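PDB 5EIK: trimeric intracellular cation channel type 1B.2 from Caenorhabditis elegans, which forms a homotrimeric, potassium-conducting channel in the endoplasmic reticulum membrane and binds phosphatidylinositol 4,5-bisphosphate. Local coordinates for residues F31-Y36 / S99-L104; H45-D50 / L176-W181; Q133-I138 / L223-F228. All blocks are in the same frame, centred on the assembly; numbering follows the deposited sequence.

Overall arrangement
Contacts 1 and 2 both use helix 30-47: F31-Y36 packs on helix 92-107, while H45-D50, at the far end of the helix, meets the end of helix 167-177. Their centres are about 20 Å apart and their nearest atoms about 7 Å. Contact 3 joins helices 120-148 and 218-238 and touches contact 1 directly, where D32 OD1 accepts a hydrogen bond from Q133 NE2 at 2.8 Å. Contacts 2 and 3 lie on opposite sides of the chain's centre, with about 30 Å between their own centres. Two lipids border the set: the phosphocholine lipid CPL lies against S99-L104, and the phosphoinositide PT5 is held by R134 of contact 3.

Contact 1: residues F31-Y36 / S99-L104; sequences FDAAHY and SIVWYL. With CPL (1-palmitoyl-2-linoleoyl-sn-glycero-3-phosphocholine), chain C.
V101 points its two methyls into helix 30-47, where they meet the base of Y36 and the methyl of A33. With CG1 anti to the backbone N (chi1 165°), V101 lays CG1 against Y36 CB at 3.8 Å and leaves CG2 to reach A33 CB at 4.3 Å. The Y36 ring leads away from V101 and S99-L104, back along helix 92-107 toward D94 and L97: V101 CG2 comes only to its edge, near the ring plane, D32 O of its own helix lies 3.2 Å off the plane of one ring face, toward the rim, and F71 meets the ring from outside the contact. The other side of helix 92-107 is turned to the lipid CPL. There Y103 offers a ring face to the sn-2 ester, whose O2 sits 3.4 Å above the ring plane toward the rim, with Y103 CZ to CPL O2 at 3.5 Å. Replacing this tyrosine by an alanine would probably strip the ester and glycerol region of its flat backing and let the headgroup side of the lipid shift. I100 CD1 touches C21 of the palmitoyl chain at 3.9 Å. The pattern is that of a close transmembrane helix pair, here the first and third membrane spans, with small aliphatic groups at the interface and the ordered phospholipid site on the far side of the third.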
loop_
_atom_site.group_PDB
_atom_site.type_symbol
_atom_site.label_atom_id
_atom_site.label_comp_id
_atom_site.label_asym_id
_atom_site.label_seq_id
_atom_site.Cartn_x
_atom_site.Cartn_y
_atom_site.Cartn_z
ATOM N N PHE A 31 22.518 20.342 -2.524
ATOM C CA PHE A 31 21.587 19.878 -3.528
ATOM C C PHE A 31 20.420 19.184 -2.817
ATOM O O PHE A 31 19.271 19.292 -3.246
ATOM C CB PHE A 31 22.289 18.959 -4.524
ATOM C CG PHE A 31 23.230 19.689 -5.452
ATOM C CD1 PHE A 31 24.511 20.047 -5.030
ATOM C CD2 PHE A 31 22.829 20.032 -6.743
ATOM C CE1 PHE A 31 25.377 20.735 -5.884
ATOM C CE2 PHE A 31 23.682 20.719 -7.603
ATOM C CZ PHE A 31 24.961 21.071 -7.174
ATOM N N ASP A 32 20.715 18.515 -1.705
ATOM C CA ASP A 32 19.680 17.838 -0.923
ATOM C C ASP A 32 18.704 18.848 -0.320
ATOM O O ASP A 32 17.481 18.679 -0.412
ATOM C CB ASP A 32 20.301 16.996 0.202
ATOM C CG ASP A 32 20.982 15.735 -0.317
ATOM O OD1 ASP A 32 20.698 15.335 -1.463
ATOM O OD2 ASP A 32 21.784 15.135 0.424
ATOM N N ALA A 33 19.249 19.897 0.291
ATOM C CA ALA A 33 18.434 20.935 0.901
ATOM C C ALA A 33 17.502 21.578 -0.137
ATOM O O ALA A 33 16.353 21.907 0.166
ATOM C CB ALA A 33 19.335 21.995 1.544
ATOM N N ALA A 34 17.994 21.753 -1.359
ATOM C CA ALA A 34 17.181 22.345 -2.415
ATOM C C ALA A 34 15.958 21.462 -2.644
ATOM O O ALA A 34 14.835 21.953 -2.756
ATOM C CB ALA A 34 17.988 22.470 -3.715
ATOM N N HIS A 35 16.189 20.155 -2.724
ATOM C CA HIS A 35 15.103 19.206 -2.914
ATOM C C HIS A 35 14.137 19.262 -1.711
ATOM O O HIS A 35 12.920 19.322 -1.890
ATOM C CB HIS A 35 15.668 17.794 -3.092
ATOM C CG HIS A 35 14.633 16.713 -3.009
ATOM N ND1 HIS A 35 13.624 16.575 -3.935
ATOM C CD2 HIS A 35 14.438 15.738 -2.089
ATOM C CE1 HIS A 35 12.849 15.565 -3.587
ATOM N NE2 HIS A 35 13.318 15.040 -2.471
ATOM N N TYR A 36 14.673 19.260 -0.491
ATOM C CA TYR A 36 13.823 19.328 0.697
ATOM C C TYR A 36 12.983 20.602 0.709
ATOM O O TYR A 36 11.782 20.553 0.990
ATOM C CB TYR A 36 14.648 19.277 1.985
ATOM C CG TYR A 36 15.497 18.043 2.126
ATOM C CD1 TYR A 36 15.041 16.799 1.683
ATOM C CD2 TYR A 36 16.765 18.120 2.695
ATOM C CE1 TYR A 36 15.841 15.663 1.800
ATOM C CE2 TYR A 36 17.570 16.999 2.821
ATOM C CZ TYR A 36 17.106 15.776 2.371
ATOM O OH TYR A 36 17.924 14.681 2.480
ATOM N N SER A 99 14.514 17.547 8.354
ATOM C CA SER A 99 13.674 18.075 9.424
ATOM C C SER A 99 13.970 19.560 9.674
ATOM O O SER A 99 13.060 20.349 9.964
ATOM C CB SER A 99 13.907 17.281 10.704
ATOM O OG SER A 99 13.753 15.902 10.451
ATOM N N ILE A 100 15.237 19.940 9.555
ATOM C CA ILE A 100 15.618 21.334 9.764
ATOM C C ILE A 100 15.006 22.214 8.680
ATOM O O ILE A 100 14.442 23.274 8.969
ATOM C CB ILE A 100 17.138 21.493 9.780
ATOM C CG1 ILE A 100 17.695 20.871 11.063
ATOM C CG2 ILE A 100 17.519 22.967 9.698
ATOM C CD1 ILE A 100 19.213 20.813 11.105
ATOM N N VAL A 101 15.098 21.766 7.435
ATOM C CA VAL A 101 14.518 22.519 6.333
ATOM C C VAL A 101 13.015 22.654 6.568
ATOM O O VAL A 101 12.456 23.744 6.442
ATOM C CB VAL A 101 14.768 21.825 4.970
ATOM C CG1 VAL A 101 13.857 22.418 3.900
ATOM C CG2 VAL A 101 16.230 21.993 4.564
ATOM N N TRP A 102 12.365 21.542 6.911
ATOM C CA TRP A 102 10.927 21.543 7.171
ATOM C C TRP A 102 10.587 22.539 8.283
ATOM O O TRP A 102 9.622 23.298 8.176
ATOM C CB TRP A 102 10.444 20.144 7.574
ATOM C CG TRP A 102 9.135 20.168 8.305
ATOM C CD1 TRP A 102 7.886 20.325 7.757
ATOM C CD2 TRP A 102 8.952 20.141 9.722
ATOM N NE1 TRP A 102 6.938 20.404 8.752
ATOM C CE2 TRP A 102 7.559 20.294 9.967
ATOM C CE3 TRP A 102 9.825 20.006 10.812
ATOM C CZ2 TRP A 102 7.022 20.315 11.258
ATOM C CZ3 TRP A 102 9.289 20.027 12.104
ATOM C CH2 TRP A 102 7.899 20.179 12.312
ATOM N N TYR A 103 11.372 22.526 9.354
ATOM C CA TYR A 103 11.143 23.447 10.459
ATOM C C TYR A 103 11.254 24.894 9.991
ATOM O O TYR A 103 10.423 25.740 10.342
ATOM C CB TYR A 103 12.153 23.224 11.579
ATOM C CG TYR A 103 11.951 24.188 12.721
ATOM C CD1 TYR A 103 10.926 24.000 13.641
ATOM C CD2 TYR A 103 12.741 25.328 12.840
ATOM C CE1 TYR A 103 10.688 24.924 14.650
ATOM C CE2 TYR A 103 12.512 26.258 13.844
ATOM C CZ TYR A 103 11.486 26.049 14.745
ATOM O OH TYR A 103 11.262 26.957 15.755
ATOM N N LEU A 104 12.283 25.171 9.197
ATOM C CA LEU A 104 12.500 26.510 8.684
ATOM C C LEU A 104 11.416 26.950 7.699
ATOM O O LEU A 104 10.985 28.098 7.722
ATOM C CB LEU A 104 13.870 26.602 8.009
ATOM C CG LEU A 104 15.098 26.427 8.907
ATOM C CD1 LEU A 104 16.358 26.521 8.071
ATOM C CD2 LEU A 104 15.111 27.504 9.977
HETATM C C1 CPL C . 12.188 22.166 17.864
HETATM C C2 CPL C . 13.402 22.703 16.991
HETATM C C3 CPL C . 13.404 22.099 15.554
HETATM C C4 CPL C . 8.195 22.750 16.502
HETATM C C5 CPL C . 6.894 23.117 17.236
HETATM C C6 CPL C . 6.484 25.491 16.135
HETATM C C7 CPL C . 4.606 23.865 16.676
HETATM C C8 CPL C . 5.861 24.748 17.824
HETATM C C11 CPL C . 14.714 20.078 14.646
HETATM C C12 CPL C . 15.931 19.195 15.022
HETATM C C13 CPL C . 16.971 19.882 15.964
HETATM C C14 CPL C . 18.390 19.999 15.354
HETATM C C15 CPL C . 19.536 20.175 16.388
HETATM C C16 CPL C . 20.902 19.621 15.865
HETATM C C17 CPL C . 21.414 20.259 14.566
HETATM C C18 CPL C . 22.555 21.335 14.787
HETATM C C19 CPL C . 22.444 22.675 13.940
HETATM C C20 CPL C . 23.366 22.851 12.695
HETATM C C21 CPL C . 22.717 22.569 11.329
HETATM C C22 CPL C . 22.138 23.841 10.679
HETATM C C23 CPL C . 22.290 23.973 9.180
HETATM C C24 CPL C . 21.143 24.764 8.500
HETATM C C25 CPL C . 20.742 24.136 7.153
HETATM C C26 CPL C . 19.751 25.014 6.425
HETATM C C31 CPL C . 14.449 25.152 17.349
HETATM C C32 CPL C . 15.899 24.684 17.195
HETATM C C33 CPL C . 16.878 25.879 16.906
HETATM C C34 CPL C . 18.040 25.939 17.907
HETATM C C35 CPL C . 19.405 25.490 17.329
HETATM C C36 CPL C . 20.192 24.592 18.314
HETATM C C37 CPL C . 21.710 24.677 18.178
HETATM C C38 CPL C . 22.425 24.801 19.502
HETATM C C39 CPL C . 23.498 25.909 19.394
HETATM C C40 CPL C . 23.698 26.904 20.290
HETATM C C41 CPL C . 23.718 26.720 21.812
HETATM C C42 CPL C . 25.130 26.261 22.221
HETATM C C43 CPL C . 25.361 25.086 22.866
HETATM C C44 CPL C . 25.289 23.737 22.170
HETATM C C45 CPL C . 24.198 22.803 22.700
HETATM N N CPL C . 6.042 24.122 16.522
HETATM O O2 CPL C . 13.338 24.191 16.996
HETATM O O3 CPL C . 13.956 20.758 15.762
HETATM O O11 CPL C . 14.370 20.213 13.424
HETATM O O31 CPL C . 14.203 26.309 17.762
HETATM O O1P CPL C . 10.172 19.735 17.524
HETATM O O2P CPL C . 9.268 21.608 18.942
HETATM O O3P CPL C . 10.931 22.165 17.039
HETATM O O4P CPL C . 8.536 21.337 16.524
HETATM P P CPL C . 9.737 21.208 17.547
#

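Contact 2: residues H45-D50 / L176-W181; sequences HDLGPD and LARGTW
R178 turns its CG anti to its own carbonyl carbon (chi1 -82°) and kinks at chi3 (-59°), which swings CD and the guanidinium over L47. The leucine answers with its CD2 methyl, which sits over one face of the guanidinium, 3.8 Å from R178 CD and equally far from R178 NE. The two side chains cross at about a right angle, and a single methyl makes the touch. D46 stands at the margin: D46 CB is 4.4 Å from R178 NH2, while D46 OD2 stays 5.5 Å from R178 NH2, too far for a salt bridge, though the opposite charges may still attract. The arginine finds its direct ionic partner in E174, in the last turn of helix 167-177, through NH1, whereas D46 OD2 has a long, weak ion pair with K171. Just beyond R178 the chain turns at G179, and G179 N bonds to L176 O at 3.1 Å. W181 then packs against W181 of both neighbouring subunits. Each segment carries a membrane helix to its end and on into a loop, through a glycine of positive phi; at helix 167-177 the turn is a Schellman motif, closing the second half of a discontinuous transmembrane helix.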
loop_
_atom_site.group_PDB
_atom_site.type_symbol
_atom_site.label_atom_id
_atom_site.label_comp_id
_atom_site.label_asym_id
_atom_site.label_seq_id
_atom_site.Cartn_x
_atom_site.Cartn_y
_atom_site.Cartn_z
ATOM N N HIS A 45 1.885 24.190 -0.127
ATOM C CA HIS A 45 0.923 24.677 -1.106
ATOM C C HIS A 45 -0.302 23.752 -1.100
ATOM O O HIS A 45 -1.444 24.214 -1.136
ATOM C CB HIS A 45 1.549 24.697 -2.500
ATOM C CG HIS A 45 0.610 25.140 -3.578
ATOM N ND1 HIS A 45 0.175 26.444 -3.699
ATOM C CD2 HIS A 45 0.011 24.452 -4.579
ATOM C CE1 HIS A 45 -0.649 26.538 -4.727
ATOM N NE2 HIS A 45 -0.765 25.342 -5.278
ATOM N N ASP A 46 -0.060 22.444 -1.035
ATOM C CA ASP A 46 -1.149 21.481 -1.023
ATOM C C ASP A 46 -1.981 21.518 0.259
ATOM O O ASP A 46 -3.114 21.047 0.275
ATOM C CB ASP A 46 -0.613 20.061 -1.255
ATOM C CG ASP A 46 -0.080 19.859 -2.671
ATOM O OD1 ASP A 46 -0.636 20.467 -3.610
ATOM O OD2 ASP A 46 0.882 19.083 -2.850
ATOM N N LEU A 47 -1.428 22.079 1.332
ATOM C CA LEU A 47 -2.154 22.155 2.597
ATOM C C LEU A 47 -3.208 23.252 2.610
ATOM O O LEU A 47 -4.156 23.195 3.391
ATOM C CB LEU A 47 -1.185 22.359 3.762
ATOM C CG LEU A 47 -0.573 21.076 4.332
ATOM C CD1 LEU A 47 0.485 21.407 5.377
ATOM C CD2 LEU A 47 -1.683 20.222 4.939
ATOM N N GLY A 48 -3.043 24.256 1.756
ATOM C CA GLY A 48 -4.021 25.328 1.695
ATOM C C GLY A 48 -3.726 26.598 2.475
ATOM O O GLY A 48 -2.622 26.786 2.985
ATOM N N PRO A 49 -4.719 27.498 2.581
ATOM C CA PRO A 49 -4.644 28.785 3.283
ATOM C C PRO A 49 -4.385 28.635 4.775
ATOM O O PRO A 49 -3.734 29.477 5.395
ATOM C CB PRO A 49 -6.011 29.408 3.010
ATOM C CG PRO A 49 -6.426 28.780 1.713
ATOM C CD PRO A 49 -6.028 27.350 1.923
ATOM N N ASP A 50 -4.909 27.556 5.343
ATOM C CA ASP A 50 -4.760 27.268 6.765
ATOM C C ASP A 50 -3.463 26.519 7.062
ATOM O O ASP A 50 -3.222 26.107 8.197
ATOM C CB ASP A 50 -5.947 26.431 7.231
ATOM C CG ASP A 50 -6.161 25.205 6.365
ATOM O OD1 ASP A 50 -6.381 25.370 5.143
ATOM O OD2 ASP A 50 -6.106 24.077 6.899
ATOM N N LEU A 176 -4.861 10.829 1.054
ATOM C CA LEU A 176 -5.839 9.879 1.548
ATOM C C LEU A 176 -5.835 9.964 3.078
ATOM O O LEU A 176 -6.887 10.024 3.715
ATOM C CB LEU A 176 -5.481 8.462 1.094
ATOM C CG LEU A 176 -5.738 8.109 -0.375
ATOM C CD1 LEU A 176 -5.135 6.741 -0.688
ATOM C CD2 LEU A 176 -7.243 8.121 -0.645
ATOM N N ALA A 177 -4.641 9.989 3.659
ATOM C CA ALA A 177 -4.493 10.066 5.102
ATOM C C ALA A 177 -4.974 11.413 5.638
ATOM O O ALA A 177 -5.428 11.503 6.777
ATOM C CB ALA A 177 -3.042 9.835 5.487
ATOM N N ARG A 178 -4.871 12.458 4.825
ATOM C CA ARG A 178 -5.323 13.780 5.245
ATOM C C ARG A 178 -6.791 13.992 4.904
ATOM O O ARG A 178 -7.356 15.039 5.206
ATOM C CB ARG A 178 -4.493 14.894 4.592
ATOM C CG ARG A 178 -3.167 15.189 5.281
ATOM C CD ARG A 178 -2.728 16.609 4.968
ATOM N NE ARG A 178 -2.575 16.820 3.534
ATOM C CZ ARG A 178 -1.486 16.494 2.848
ATOM N NH1 ARG A 178 -0.447 15.947 3.468
ATOM N NH2 ARG A 178 -1.443 16.703 1.539
ATOM N N GLY A 179 -7.395 13.001 4.258
ATOM C CA GLY A 179 -8.797 13.091 3.897
ATOM C C GLY A 179 -9.152 14.093 2.811
ATOM O O GLY A 179 -10.291 14.548 2.747
ATOM N N THR A 180 -8.210 14.421 1.934
ATOM C CA THR A 180 -8.501 15.394 0.890
ATOM C C THR A 180 -8.461 14.872 -0.542
ATOM O O THR A 180 -8.822 15.596 -1.472
ATOM C CB THR A 180 -7.540 16.590 0.981
ATOM O OG1 THR A 180 -6.195 16.135 0.786
ATOM C CG2 THR A 180 -7.663 17.264 2.345
ATOM N N TRP A 181 -8.027 13.632 -0.735
ATOM C CA TRP A 181 -7.954 13.094 -2.090
ATOM C C TRP A 181 -9.272 13.212 -2.839
ATOM O O TRP A 181 -10.351 13.050 -2.266
ATOM C CB TRP A 181 -7.530 11.621 -2.096
ATOM C CG TRP A 181 -7.132 11.140 -3.478
ATOM C CD1 TRP A 181 -5.885 11.192 -4.035
ATOM C CD2 TRP A 181 -8.002 10.610 -4.488
ATOM N NE1 TRP A 181 -5.924 10.731 -5.327
ATOM C CE2 TRP A 181 -7.208 10.367 -5.634
ATOM C CE3 TRP A 181 -9.369 10.319 -4.543
ATOM C CZ2 TRP A 181 -7.740 9.849 -6.819
ATOM C CZ3 TRP A 181 -9.900 9.804 -5.722
ATOM C CH2 TRP A 181 -9.082 9.573 -6.844
#

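Contact 3: residues Q133-I138 / L223-F228; sequences QRTHKI and LCVVGF. With PT5 ([(2R)-1-octadecanoyloxy-3-[oxidanyl-[(1R,2R,3S,4R,5R,6S)-2,3,6-tris(oxidanyl)-4,5-diphosphonooxy-cyclohexyl]oxy-phospho ryl]oxy-propan-2-yl] (8Z)-icosa-5,8,11,14-tetraenoate), chain B.
T135 fits against V225 and V226 of helix 218-238, and almost all of the buried surface lies round this one threonine. The backbones come close here, with T135 CA 6.2 Å from V226 CA. The methyl CG2, anti to the backbone N, points across the interface: T135 CG2 meets V226 CG2 at 3.7 Å and V225 CG1 at 4.0 Å. The threonine and V226 side chains cross at about a right angle. That torsion also sets OG1 beside the backbone N, where it hydrogen-bonds to E131 O one turn back; the hydroxyl is thus settled within its own helix, although T135 OG1 also touches V226 CG2 at 3.7 Å. Away from this dense spot, C224 and F228 lie on the exposed side of helix 218-238.

On the flank of helix 120-148, R134 reaches the phosphoinositide PT5. Its chain, bent at chi3 (-55°), aims the guanidinium at the 4-phosphate. R134 NH1 gives a nearly straight bond to PT5 O43 (2.9 Å, 160°), and R134 NH2 bonds PT5 O42, which lies at the guanidinium edge in its plane, at 2.8 Å; a weak third bond runs from R134 NH2 to PT5 O43. A salt bridge from NE to E131 steadies the group, and K130 also binds the lipid, so both cations probably serve its negative charge. Among the neighbours, F229 of helix 218-238 touches R134, T135 and I138, while helix 194-209 comes in alongside, with C198 and F205 against I138 and A201 against V225, so that the fourth, sixth and seventh membrane helices meet around this contact.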
loop_
_atom_site.group_PDB
_atom_site.type_symbol
_atom_site.label_atom_id
_atom_site.label_comp_id
_atom_site.label_asym_id
_atom_site.label_seq_id
_atom_site.Cartn_x
_atom_site.Cartn_y
_atom_site.Cartn_z
ATOM N N GLN A 133 20.033 16.645 -8.591
ATOM C CA GLN A 133 19.894 15.598 -7.590
ATOM C C GLN A 133 18.991 14.440 -8.054
ATOM O O GLN A 133 19.257 13.271 -7.760
ATOM C CB GLN A 133 19.374 16.207 -6.279
ATOM C CG GLN A 133 19.588 15.324 -5.058
ATOM C CD GLN A 133 18.297 15.069 -4.310
ATOM O OE1 GLN A 133 17.227 14.997 -4.923
ATOM N NE2 GLN A 133 18.384 14.919 -2.989
ATOM N N ARG A 134 17.932 14.760 -8.783
ATOM C CA ARG A 134 17.032 13.732 -9.292
ATOM C C ARG A 134 17.789 12.770 -10.215
ATOM O O ARG A 134 17.611 11.547 -10.142
ATOM C CB ARG A 134 15.878 14.360 -10.071
ATOM C CG ARG A 134 14.879 13.328 -10.583
ATOM C CD ARG A 134 14.031 13.881 -11.712
ATOM N NE ARG A 134 13.351 15.119 -11.336
ATOM C CZ ARG A 134 12.234 15.181 -10.618
ATOM N NH1 ARG A 134 11.650 14.068 -10.191
ATOM N NH2 ARG A 134 11.703 16.360 -10.327
ATOM N N THR A 135 18.621 13.332 -11.091
ATOM C CA THR A 135 19.396 12.532 -12.034
ATOM C C THR A 135 20.265 11.543 -11.277
ATOM O O THR A 135 20.401 10.386 -11.675
ATOM C CB THR A 135 20.292 13.411 -12.908
ATOM O OG1 THR A 135 19.482 14.356 -13.620
ATOM C CG2 THR A 135 21.043 12.562 -13.913
ATOM N N HIS A 136 20.852 12.002 -10.180
ATOM C CA HIS A 136 21.684 11.138 -9.352
ATOM C C HIS A 136 20.850 10.038 -8.689
ATOM O O HIS A 136 21.324 8.917 -8.527
ATOM C CB HIS A 136 22.380 11.954 -8.258
ATOM C CG HIS A 136 23.047 11.109 -7.218
ATOM N ND1 HIS A 136 24.287 10.541 -7.404
ATOM C CD2 HIS A 136 22.621 10.694 -6.000
ATOM C CE1 HIS A 136 24.598 9.812 -6.345
ATOM N NE2 HIS A 136 23.603 9.889 -5.481
ATOM N N LYS A 137 19.618 10.358 -8.287
ATOM C CA LYS A 137 18.759 9.361 -7.636
ATOM C C LYS A 137 18.444 8.221 -8.604
ATOM O O LYS A 137 18.529 7.048 -8.248
ATOM C CB LYS A 137 17.438 9.983 -7.168
ATOM C CG LYS A 137 17.552 11.012 -6.062
ATOM C CD LYS A 137 16.164 11.476 -5.628
ATOM C CE LYS A 137 16.222 12.379 -4.407
ATOM N NZ LYS A 137 16.981 11.745 -3.295
ATOM N N ILE A 138 18.070 8.581 -9.827
ATOM C CA ILE A 138 17.761 7.596 -10.841
ATOM C C ILE A 138 18.959 6.699 -11.124
ATOM O O ILE A 138 18.828 5.477 -11.149
ATOM C CB ILE A 138 17.317 8.278 -12.143
ATOM C CG1 ILE A 138 16.035 9.068 -11.878
ATOM C CG2 ILE A 138 17.119 7.232 -13.251
ATOM C CD1 ILE A 138 15.535 9.832 -13.045
ATOM N N LEU A 223 25.472 14.322 -19.025
ATOM C CA LEU A 223 25.277 15.752 -19.197
ATOM C C LEU A 223 23.973 16.028 -19.925
ATOM O O LEU A 223 23.228 16.940 -19.553
ATOM C CB LEU A 223 26.434 16.363 -19.981
ATOM C CG LEU A 223 26.424 17.891 -19.973
ATOM C CD1 LEU A 223 26.646 18.385 -18.547
ATOM C CD2 LEU A 223 27.507 18.418 -20.894
ATOM N N CYS A 224 23.698 15.242 -20.963
ATOM C CA CYS A 224 22.470 15.416 -21.727
ATOM C C CYS A 224 21.235 15.144 -20.879
ATOM O O CYS A 224 20.259 15.893 -20.952
ATOM C CB CYS A 224 22.454 14.502 -22.953
ATOM S SG CYS A 224 23.619 15.005 -24.218
ATOM N N VAL A 225 21.277 14.080 -20.078
ATOM C CA VAL A 225 20.139 13.749 -19.230
ATOM C C VAL A 225 19.854 14.897 -18.276
ATOM O O VAL A 225 18.723 15.379 -18.194
ATOM C CB VAL A 225 20.382 12.474 -18.414
ATOM C CG1 VAL A 225 19.205 12.221 -17.485
ATOM C CG2 VAL A 225 20.556 11.297 -19.349
ATOM N N VAL A 226 20.879 15.338 -17.558
ATOM C CA VAL A 226 20.719 16.453 -16.636
ATOM C C VAL A 226 20.203 17.673 -17.410
ATOM O O VAL A 226 19.273 18.359 -16.977
ATOM C CB VAL A 226 22.059 16.813 -15.969
ATOM C CG1 VAL A 226 21.878 17.974 -15.017
ATOM C CG2 VAL A 226 22.590 15.617 -15.213
ATOM N N GLY A 227 20.810 17.924 -18.565
ATOM C CA GLY A 227 20.412 19.049 -19.387
ATOM C C GLY A 227 18.945 19.021 -19.744
ATOM O O GLY A 227 18.259 20.038 -19.652
ATOM N N PHE A 228 18.456 17.860 -20.162
ATOM C CA PHE A 228 17.051 17.742 -20.514
ATOM C C PHE A 228 16.160 17.944 -19.299
ATOM O O PHE A 228 15.121 18.601 -19.399
ATOM C CB PHE A 228 16.761 16.390 -21.177
ATOM C CG PHE A 228 16.941 16.407 -22.670
ATOM C CD1 PHE A 228 16.116 17.196 -23.472
ATOM C CD2 PHE A 228 17.954 15.669 -23.276
ATOM C CE1 PHE A 228 16.297 17.253 -24.856
ATOM C CE2 PHE A 228 18.145 15.719 -24.660
ATOM C CZ PHE A 228 17.313 16.515 -25.450
HETATM O O12 PT5 B . 2.577 11.544 -13.323
HETATM P P1 PT5 B . 2.635 10.916 -11.940
HETATM O O13 PT5 B . 3.724 9.571 -11.785
HETATM O O11 PT5 B . 1.207 10.330 -11.386
HETATM O O6 PT5 B . 2.690 14.552 -10.513
HETATM O O1 PT5 B . 3.141 11.891 -10.805
HETATM C C1 PT5 B . 4.227 12.800 -11.019
HETATM C C6 PT5 B . 3.927 13.959 -10.112
HETATM C C2 PT5 B . 5.636 12.195 -10.659
HETATM O O2 PT5 B . 5.624 11.687 -9.310
HETATM C C3 PT5 B . 6.737 13.297 -10.728
HETATM O O3 PT5 B . 7.959 12.724 -10.283
HETATM C C4 PT5 B . 6.418 14.489 -9.861
HETATM O O4 PT5 B . 7.314 15.524 -10.132
HETATM P P4 PT5 B . 8.373 16.025 -8.998
HETATM O O41 PT5 B . 7.666 16.452 -7.610
HETATM O O42 PT5 B . 9.219 17.289 -9.544
HETATM O O43 PT5 B . 9.312 14.888 -8.692
HETATM C C5 PT5 B . 5.005 15.048 -10.120
HETATM O O5 PT5 B . 4.717 15.983 -9.081
HETATM P P5 PT5 B . 4.689 17.558 -9.521
HETATM O O52 PT5 B . 5.309 17.821 -10.964
HETATM O O51 PT5 B . 3.101 18.098 -9.403
HETATM O O53 PT5 B . 5.543 18.212 -8.251
HETATM C C7 PT5 B . 3.698 8.725 -10.602
HETATM C C8 PT5 B . 3.810 7.270 -11.094
HETATM C C9 PT5 B . 2.442 6.548 -11.314
HETATM O O16 PT5 B . 4.607 6.504 -10.109
HETATM C C10 PT5 B . 5.893 6.215 -10.470
HETATM O O17 PT5 B . 6.816 7.007 -10.393
HETATM O O18 PT5 B . 2.458 5.235 -10.601
HETATM C C11 PT5 B . 1.600 4.147 -10.971
HETATM O O19 PT5 B . 1.084 3.964 -12.111
HETATM C C12 PT5 B . 6.085 4.787 -10.980
HETATM C C13 PT5 B . 7.162 3.909 -10.293
HETATM C C14 PT5 B . 7.260 2.523 -10.972
HETATM C C15 PT5 B . 6.579 1.405 -10.163
HETATM C C16 PT5 B . 6.861 -0.019 -10.725
HETATM C C17 PT5 B . 5.629 -0.975 -10.647
HETATM C C18 PT5 B . 5.983 -2.390 -10.182
HETATM C C19 PT5 B . 5.210 -3.165 -9.572
HETATM C C20 PT5 B . 4.450 -3.254 -8.238
HETATM C C21 PT5 B . 2.959 -2.832 -8.271
HETATM C C22 PT5 B . 2.355 -2.652 -6.864
HETATM C C23 PT5 B . 0.932 -3.235 -6.744
HETATM C C24 PT5 B . 0.756 -4.156 -5.517
HETATM C C31 PT5 B . 1.358 3.181 -9.808
HETATM C C32 PT5 B . 2.504 2.142 -9.642
HETATM C C33 PT5 B . 2.340 1.236 -8.386
HETATM C C34 PT5 B . 3.085 1.741 -7.124
HETATM C C35 PT5 B . 2.904 0.952 -5.735
HETATM C C36 PT5 B . 2.046 1.373 -4.739
HETATM C C37 PT5 B . 1.312 0.315 -3.886
HETATM C C38 PT5 B . 1.373 0.777 -2.517
HETATM C C39 PT5 B . 0.301 1.332 -1.692
HETATM C C40 PT5 B . -0.233 2.702 -1.968
HETATM C C25 PT5 B . 0.021 -3.446 -4.354
HETATM C C26 PT5 B . 0.051 -4.260 -3.051
HETATM C C41 PT5 B . -1.633 2.812 -2.584
HETATM C C42 PT5 B . -2.001 4.250 -2.969
HETATM C C43 PT5 B . -1.639 4.602 -4.417
#